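Local coordinates for protein 4-amino-4-deoxy-L-arabinose transferase or related glycosyltransferases of PMT family (Cupriavidus metallidurans, PDB 5EZM) that probably transfers 4-amino-4-deoxy-L-arabinose to lipid A as a membrane-embedded, zinc-binding glycosyltransferase of the GT-C fold, at residues Ala63-Glu68 and Val76-Asn81; Leu83-Lys88 and Ala507-Phe512. One frame throughout, in Å; residues are numbered along the deposited sequence.

Interaction 1: residues Ala63-Glu68 and Val76-Asn81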
loop_
_atom_site.group_PDB
_atom_site.type_symbol
_atom_site.label_atom_id
_atom_site.label_comp_id
_atom_site.label_asym_id
_atom_site.label_seq_id
_atom_site.Cartn_x
_atom_site.Cartn_y
_atom_site.Cartn_z
ATOM N N ALA A 63 8.107 6.661 4.092
ATOM C CA ALA A 63 9.302 7.157 3.418
ATOM C C ALA A 63 10.230 7.862 4.398
ATOM O O ALA A 63 11.458 7.731 4.309
ATOM C CB ALA A 63 8.918 8.093 2.275
ATOM N N GLU A 64 9.658 8.598 5.356
ATOM C CA GLU A 64 10.465 9.351 6.310
ATOM C C GLU A 64 11.036 8.454 7.399
ATOM O O GLU A 64 12.205 8.598 7.766
ATOM C CB GLU A 64 9.643 10.477 6.937
ATOM C CG GLU A 64 10.325 11.146 8.129
ATOM C CD GLU A 64 11.642 11.827 7.770
ATOM O OE1 GLU A 64 11.895 12.074 6.573
ATOM O OE2 GLU A 64 12.429 12.124 8.691
ATOM N N ILE A 65 10.224 7.546 7.943
ATOM C CA ILE A 65 10.751 6.557 8.880
ATOM C C ILE A 65 11.928 5.825 8.254
ATOM O O ILE A 65 13.001 5.695 8.856
ATOM C CB ILE A 65 9.645 5.580 9.311
ATOM C CG1 ILE A 65 8.636 6.286 10.218
ATOM C CG2 ILE A 65 10.245 4.381 10.015
ATOM C CD1 ILE A 65 7.422 5.454 10.555
ATOM N N SER A 66 11.750 5.362 7.016
ATOM C CA SER A 66 12.840 4.674 6.336
ATOM C C SER A 66 14.034 5.595 6.130
ATOM O O SER A 66 15.184 5.156 6.234
ATOM C CB SER A 66 12.353 4.111 5.006
ATOM O OG SER A 66 11.407 3.082 5.228
ATOM N N ARG A 67 13.788 6.875 5.844
ATOM C CA ARG A 67 14.898 7.814 5.719
ATOM C C ARG A 67 15.689 7.904 7.020
ATOM O O ARG A 67 16.923 7.847 7.014
ATOM C CB ARG A 67 14.393 9.199 5.313
ATOM C CG ARG A 67 15.522 10.190 5.049
ATOM C CD ARG A 67 15.024 11.625 4.973
ATOM N NE ARG A 67 14.630 12.142 6.280
ATOM C CZ ARG A 67 15.479 12.660 7.161
ATOM N NH1 ARG A 67 15.035 13.112 8.326
ATOM N NH2 ARG A 67 16.773 12.723 6.879
ATOM N N GLU A 68 14.990 8.040 8.150
ATOM C CA GLU A 68 15.675 8.188 9.429
ATOM C C GLU A 68 16.444 6.928 9.790
ATOM O O GLU A 68 17.563 7.005 10.310
ATOM C CB GLU A 68 14.670 8.545 10.524
ATOM C CG GLU A 68 14.118 9.955 10.394
ATOM C CD GLU A 68 13.044 10.262 11.414
ATOM O OE1 GLU A 68 13.199 9.864 12.589
ATOM O OE2 GLU A 68 12.040 10.898 11.035
ATOM N N VAL A 76 16.655 -1.513 14.394
ATOM C CA VAL A 76 15.880 -2.166 15.442
ATOM C C VAL A 76 14.848 -1.217 16.045
ATOM O O VAL A 76 13.656 -1.528 16.086
ATOM C CB VAL A 76 16.807 -2.739 16.537
ATOM C CG1 VAL A 76 15.988 -3.401 17.634
ATOM C CG2 VAL A 76 17.801 -3.715 15.929
ATOM N N THR A 77 15.291 -0.057 16.521
ATOM C CA THR A 77 14.411 0.911 17.169
ATOM C C THR A 77 13.858 1.847 16.103
ATOM O O THR A 77 14.522 2.801 15.688
ATOM C CB THR A 77 15.162 1.674 18.255
ATOM O OG1 THR A 77 15.838 0.739 19.108
ATOM C CG2 THR A 77 14.196 2.506 19.093
ATOM N N ILE A 78 12.631 1.568 15.654
ATOM C CA ILE A 78 11.985 2.393 14.641
ATOM C C ILE A 78 11.690 3.774 15.214
ATOM O O ILE A 78 11.219 3.909 16.352
ATOM C CB ILE A 78 10.699 1.711 14.141
ATOM C CG1 ILE A 78 11.017 0.345 13.539
ATOM C CG2 ILE A 78 9.985 2.580 13.122
ATOM C CD1 ILE A 78 9.782 -0.464 13.197
ATOM N N ARG A 79 11.971 4.811 14.429
ATOM C CA ARG A 79 11.735 6.183 14.852
ATOM C C ARG A 79 11.057 6.977 13.746
ATOM O O ARG A 79 11.340 6.783 12.559
ATOM C CB ARG A 79 13.040 6.870 15.267
ATOM C CG ARG A 79 13.595 6.357 16.583
ATOM C CD ARG A 79 14.729 7.224 17.100
ATOM N NE ARG A 79 15.263 6.696 18.350
ATOM C CZ ARG A 79 14.841 7.064 19.555
ATOM N NH1 ARG A 79 13.882 7.973 19.674
ATOM N NH2 ARG A 79 15.378 6.526 20.641
ATOM N N TYR A 80 10.150 7.864 14.148
ATOM C CA TYR A 80 9.433 8.750 13.237
ATOM C C TYR A 80 9.591 10.164 13.777
ATOM O O TYR A 80 9.073 10.484 14.855
ATOM C CB TYR A 80 7.957 8.354 13.125
ATOM C CG TYR A 80 7.176 9.087 12.052
ATOM C CD1 TYR A 80 7.796 9.542 10.895
ATOM C CD2 TYR A 80 5.817 9.331 12.202
ATOM C CE1 TYR A 80 7.081 10.211 9.911
ATOM C CE2 TYR A 80 5.094 10.005 11.227
ATOM C CZ TYR A 80 5.731 10.444 10.082
ATOM O OH TYR A 80 5.017 11.114 9.108
ATOM N N ASN A 81 10.316 11.002 13.033
ATOM C CA ASN A 81 10.684 12.344 13.479
ATOM C C ASN A 81 11.428 12.279 14.813
ATOM O O ASN A 81 11.089 12.967 15.780
ATOM C CB ASN A 81 9.458 13.253 13.552
ATOM C CG ASN A 81 8.811 13.451 12.192
ATOM O OD1 ASN A 81 9.233 14.305 11.410
ATOM N ND2 ASN A 81 7.790 12.652 11.896
#
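Ile-65 of helix 58-72 lies against the side chains of Ile-78 and Tyr-80 and the Arg-79 carbonyl, sending its two branches in different directions. CG2, anti to the residue's own nitrogen, reaches CG2 of Ile-78 at 3.6 Å. The other branch sits beside that nitrogen (chi1 -71°) and carries CG1 to CD1 of Tyr-80, 3.4 Å away, while CD1 of Ile-65 continues along the base of the tyrosine ring. Ile-65 and Tyr-80 cross at about a right angle. One residue earlier in the helix, CG of Glu-64 meets the rim of the same ring, 3.8 Å from Tyr-80 CE1. Beyond a bend at chi2, its carboxylate turns to Arg-67, which grips it side-on through NE and NH1, one nitrogen to each oxygen, with Arg-67 NE to Glu-64 OE1 at 2.8 Å.

Residues 79-80 form the first strand of a small antiparallel hairpin, and the helix also holds the turn of that hairpin. Extended beyond CG, Glu-68 delivers its carboxylate to the strand end, where the syn lone pair of OE2 accepts a bent hydrogen bond from Asn-81 N (2.6 Å, 139° at the hydrogen). Its OE1 accepts from the backbone nitrogen of Ala-82, so a single carboxylate serves successive amides of the turn. Asn-81 takes a left-handed backbone conformation, and its ND2 lies above one face of the Tyr-80 ring, offset toward the rim. At the far ends of these side chains, Tyr-80 OH is hydrogen-bonded to His-491, Asn-81 OD1 to Leu-501 N, and Arg-79 is salt-bridged to Glu-517.

Interaction 2: residues Leu83-Lys88 and Ala507-Phe512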
loop_
_atom_site.group_PDB
_atom_site.type_symbol
_atom_site.label_atom_id
_atom_site.label_comp_id
_atom_site.label_asym_id
_atom_site.label_seq_id
_atom_site.Cartn_x
_atom_site.Cartn_y
_atom_site.Cartn_z
ATOM N N LEU A 83 11.378 10.300 17.056
ATOM C CA LEU A 83 10.605 9.748 18.158
ATOM C C LEU A 83 10.264 8.287 17.900
ATOM O O LEU A 83 10.007 7.884 16.763
ATOM C CB LEU A 83 9.316 10.540 18.380
ATOM C CG LEU A 83 9.488 12.016 18.719
ATOM C CD1 LEU A 83 8.124 12.672 18.789
ATOM C CD2 LEU A 83 10.242 12.174 20.028
ATOM N N LYS A 84 10.262 7.501 18.978
ATOM C CA LYS A 84 9.959 6.079 18.880
ATOM C C LYS A 84 8.588 5.866 18.256
ATOM O O LYS A 84 7.603 6.495 18.656
ATOM C CB LYS A 84 10.013 5.424 20.260
ATOM C CG LYS A 84 11.393 5.390 20.889
ATOM C CD LYS A 84 11.357 4.683 22.231
ATOM C CE LYS A 84 12.748 4.548 22.820
ATOM N NZ LYS A 84 12.757 3.680 24.034
ATOM N N TYR A 85 8.535 4.981 17.265
ATOM C CA TYR A 85 7.303 4.636 16.559
ATOM C C TYR A 85 7.165 3.120 16.634
ATOM O O TYR A 85 7.824 2.395 15.884
ATOM C CB TYR A 85 7.341 5.132 15.118
ATOM C CG TYR A 85 6.031 5.002 14.377
ATOM C CD1 TYR A 85 4.956 5.830 14.676
ATOM C CD2 TYR A 85 5.872 4.061 13.367
ATOM C CE1 TYR A 85 3.755 5.719 13.995
ATOM C CE2 TYR A 85 4.675 3.944 12.681
ATOM C CZ TYR A 85 3.620 4.775 12.999
ATOM O OH TYR A 85 2.425 4.665 12.322
ATOM N N PHE A 86 6.319 2.645 17.546
ATOM C CA PHE A 86 6.129 1.219 17.782
ATOM C C PHE A 86 4.760 0.735 17.312
ATOM O O PHE A 86 4.222 -0.233 17.855
ATOM C CB PHE A 86 6.323 0.892 19.261
ATOM C CG PHE A 86 7.723 1.110 19.754
ATOM C CD1 PHE A 86 8.794 1.112 18.871
ATOM C CD2 PHE A 86 7.972 1.308 21.105
ATOM C CE1 PHE A 86 10.091 1.310 19.328
ATOM C CE2 PHE A 86 9.266 1.503 21.570
ATOM C CZ PHE A 86 10.326 1.507 20.679
ATOM N N GLU A 87 4.181 1.392 16.305
ATOM C CA GLU A 87 2.875 0.987 15.806
ATOM C C GLU A 87 2.958 -0.026 14.665
ATOM O O GLU A 87 1.928 -0.604 14.305
ATOM C CB GLU A 87 2.056 2.219 15.359
ATOM C CG GLU A 87 2.085 3.412 16.340
ATOM C CD GLU A 87 0.728 3.766 16.991
ATOM O OE1 GLU A 87 -0.304 3.122 16.709
ATOM O OE2 GLU A 87 0.690 4.716 17.805
ATOM N N LYS A 88 4.143 -0.274 14.105
ATOM C CA LYS A 88 4.309 -1.187 12.978
ATOM C C LYS A 88 5.626 -1.943 13.085
ATOM O O LYS A 88 6.598 -1.431 13.655
ATOM C CB LYS A 88 4.280 -0.452 11.625
ATOM C CG LYS A 88 3.030 0.363 11.349
ATOM C CD LYS A 88 1.806 -0.510 11.148
ATOM C CE LYS A 88 0.562 0.356 11.020
ATOM N NZ LYS A 88 -0.682 -0.439 10.861
ATOM N N ALA A 507 1.011 15.278 19.811
ATOM C CA ALA A 507 1.878 14.610 18.852
ATOM C C ALA A 507 1.147 13.578 18.004
ATOM O O ALA A 507 1.786 12.916 17.177
ATOM C CB ALA A 507 3.049 13.942 19.578
ATOM N N ASP A 508 -0.162 13.425 18.191
ATOM C CA ASP A 508 -0.980 12.493 17.408
ATOM C C ASP A 508 -0.398 11.095 17.616
ATOM O O ASP A 508 -0.167 10.703 18.771
ATOM C CB ASP A 508 -1.043 12.989 15.967
ATOM C CG ASP A 508 -2.018 12.201 15.119
ATOM O OD1 ASP A 508 -3.240 12.420 15.259
ATOM O OD2 ASP A 508 -1.559 11.365 14.311
ATOM N N GLU A 509 -0.125 10.330 16.557
ATOM C CA GLU A 509 0.423 8.985 16.692
ATOM C C GLU A 509 1.834 8.969 17.265
ATOM O O GLU A 509 2.355 7.885 17.552
ATOM C CB GLU A 509 0.414 8.287 15.336
ATOM C CG GLU A 509 1.489 8.790 14.394
ATOM C CD GLU A 509 1.078 8.702 12.940
ATOM O OE1 GLU A 509 -0.049 9.136 12.616
ATOM O OE2 GLU A 509 1.877 8.196 12.122
ATOM N N LEU A 510 2.470 10.128 17.425
ATOM C CA LEU A 510 3.768 10.216 18.079
ATOM C C LEU A 510 3.654 10.479 19.574
ATOM O O LEU A 510 4.684 10.537 20.258
ATOM C CB LEU A 510 4.619 11.305 17.419
ATOM C CG LEU A 510 5.164 10.950 16.033
ATOM C CD1 LEU A 510 5.880 12.133 15.406
ATOM C CD2 LEU A 510 6.092 9.749 16.123
ATOM N N THR A 511 2.428 10.621 20.090
ATOM C CA THR A 511 2.216 10.883 21.512
ATOM C C THR A 511 3.057 9.960 22.387
ATOM O O THR A 511 3.806 10.421 23.258
ATOM C CB THR A 511 0.731 10.731 21.850
ATOM O OG1 THR A 511 0.016 11.894 21.416
ATOM C CG2 THR A 511 0.537 10.538 23.349
ATOM N N PHE A 512 2.958 8.649 22.153
ATOM C CA PHE A 512 3.712 7.690 22.954
ATOM C C PHE A 512 5.200 8.008 22.923
ATOM O O PHE A 512 5.848 8.119 23.972
ATOM C CB PHE A 512 3.447 6.271 22.451
ATOM C CG PHE A 512 4.123 5.208 23.262
ATOM C CD1 PHE A 512 3.541 4.734 24.424
ATOM C CD2 PHE A 512 5.336 4.677 22.859
ATOM C CE1 PHE A 512 4.158 3.753 25.173
ATOM C CE2 PHE A 512 5.959 3.694 23.606
ATOM C CZ PHE A 512 5.369 3.230 24.764
HETATM O O HOH W 1 4.711 7.527 19.527
HETATM O O HOH W 2 2.965 5.483 18.689
#
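Leu-510 packs crosswise on Leu-83, with its CB 4.0 Å from Leu-83 CD1 and its CD2 against Leu-83 CB. Leu-510 CD2 also approaches the Tyr-85 ring obliquely, 4.3 Å from Tyr-85 CD1. This leucine therefore fills the angle between the second hairpin strand and the loop that follows it, and the neighbouring Tyr-80 and Leu-489 add to the apolar surroundings.

Glu-509, the preceding residue of the 3-10 segment, flanks the tyrosine. Its CG stands between the backbone nitrogen and carbonyl carbon (chi1 74°), and with a bend at chi2 the chain runs past the ring, CG lying 3.8 Å from Tyr-85 CE1. The carboxylate plane is tilted 33° from the ring plane, and OE2 goes on to a salt bridge with Arg-61 of helix 58-72. A second, aromatic part of the contact joins Phe-512 to Phe-86: CE2 of Phe-512 comes obliquely to CD2 of Phe-86 at 4.0 Å, while Phe-264 and Phe-261 of helix 261-267 extend the cluster.

Tyr-85 also has CB of Glu-87 over one ring face, so that the ring sits between the metal-site loop and the C-terminal domain. An alanine at this position is likely to open a gap beside Leu-510 CD2 and leave both the Glu-509 chain and the Glu-87 CB without the ring they lean on.

Glu-87 OE2 is a ligand of the zinc ion, whose site is completed by His-268 and His-270. A water bridges it to the C-terminal domain, 2.6 Å from Glu-87 OE2 and 2.7 Å from Glu-509 O; a second water links Glu-509 O with Lys-84 O. Direct contact is thus chiefly van der Waals, and the polar link between the zinc ligand Glu-87 and Glu-509 O is made by water.

Overall arrangement
The two contacts follow one another along the chain, interaction 1 closing before interaction 2 opens, and their centres lie about 11 Å apart, on the same side of the chain's centre. They meet in the two-stranded hairpin of 79-80 and 83-84: a probable backbone hydrogen bond joins Ile-78 O to Tyr-85 N at 3.0 Å, and Ile-65 CD1 packs on Tyr-85 CD2. Interaction 1 is local, setting the hairpin on helix 58-72, whereas interaction 2 spans more than 400 residues to bring in the C-terminal domain. Between helix and domain, the hairpin leads directly into the loop bearing the zinc ligand Glu-87, so both contacts are consistent with holding the chain that carries this metal ligand in place.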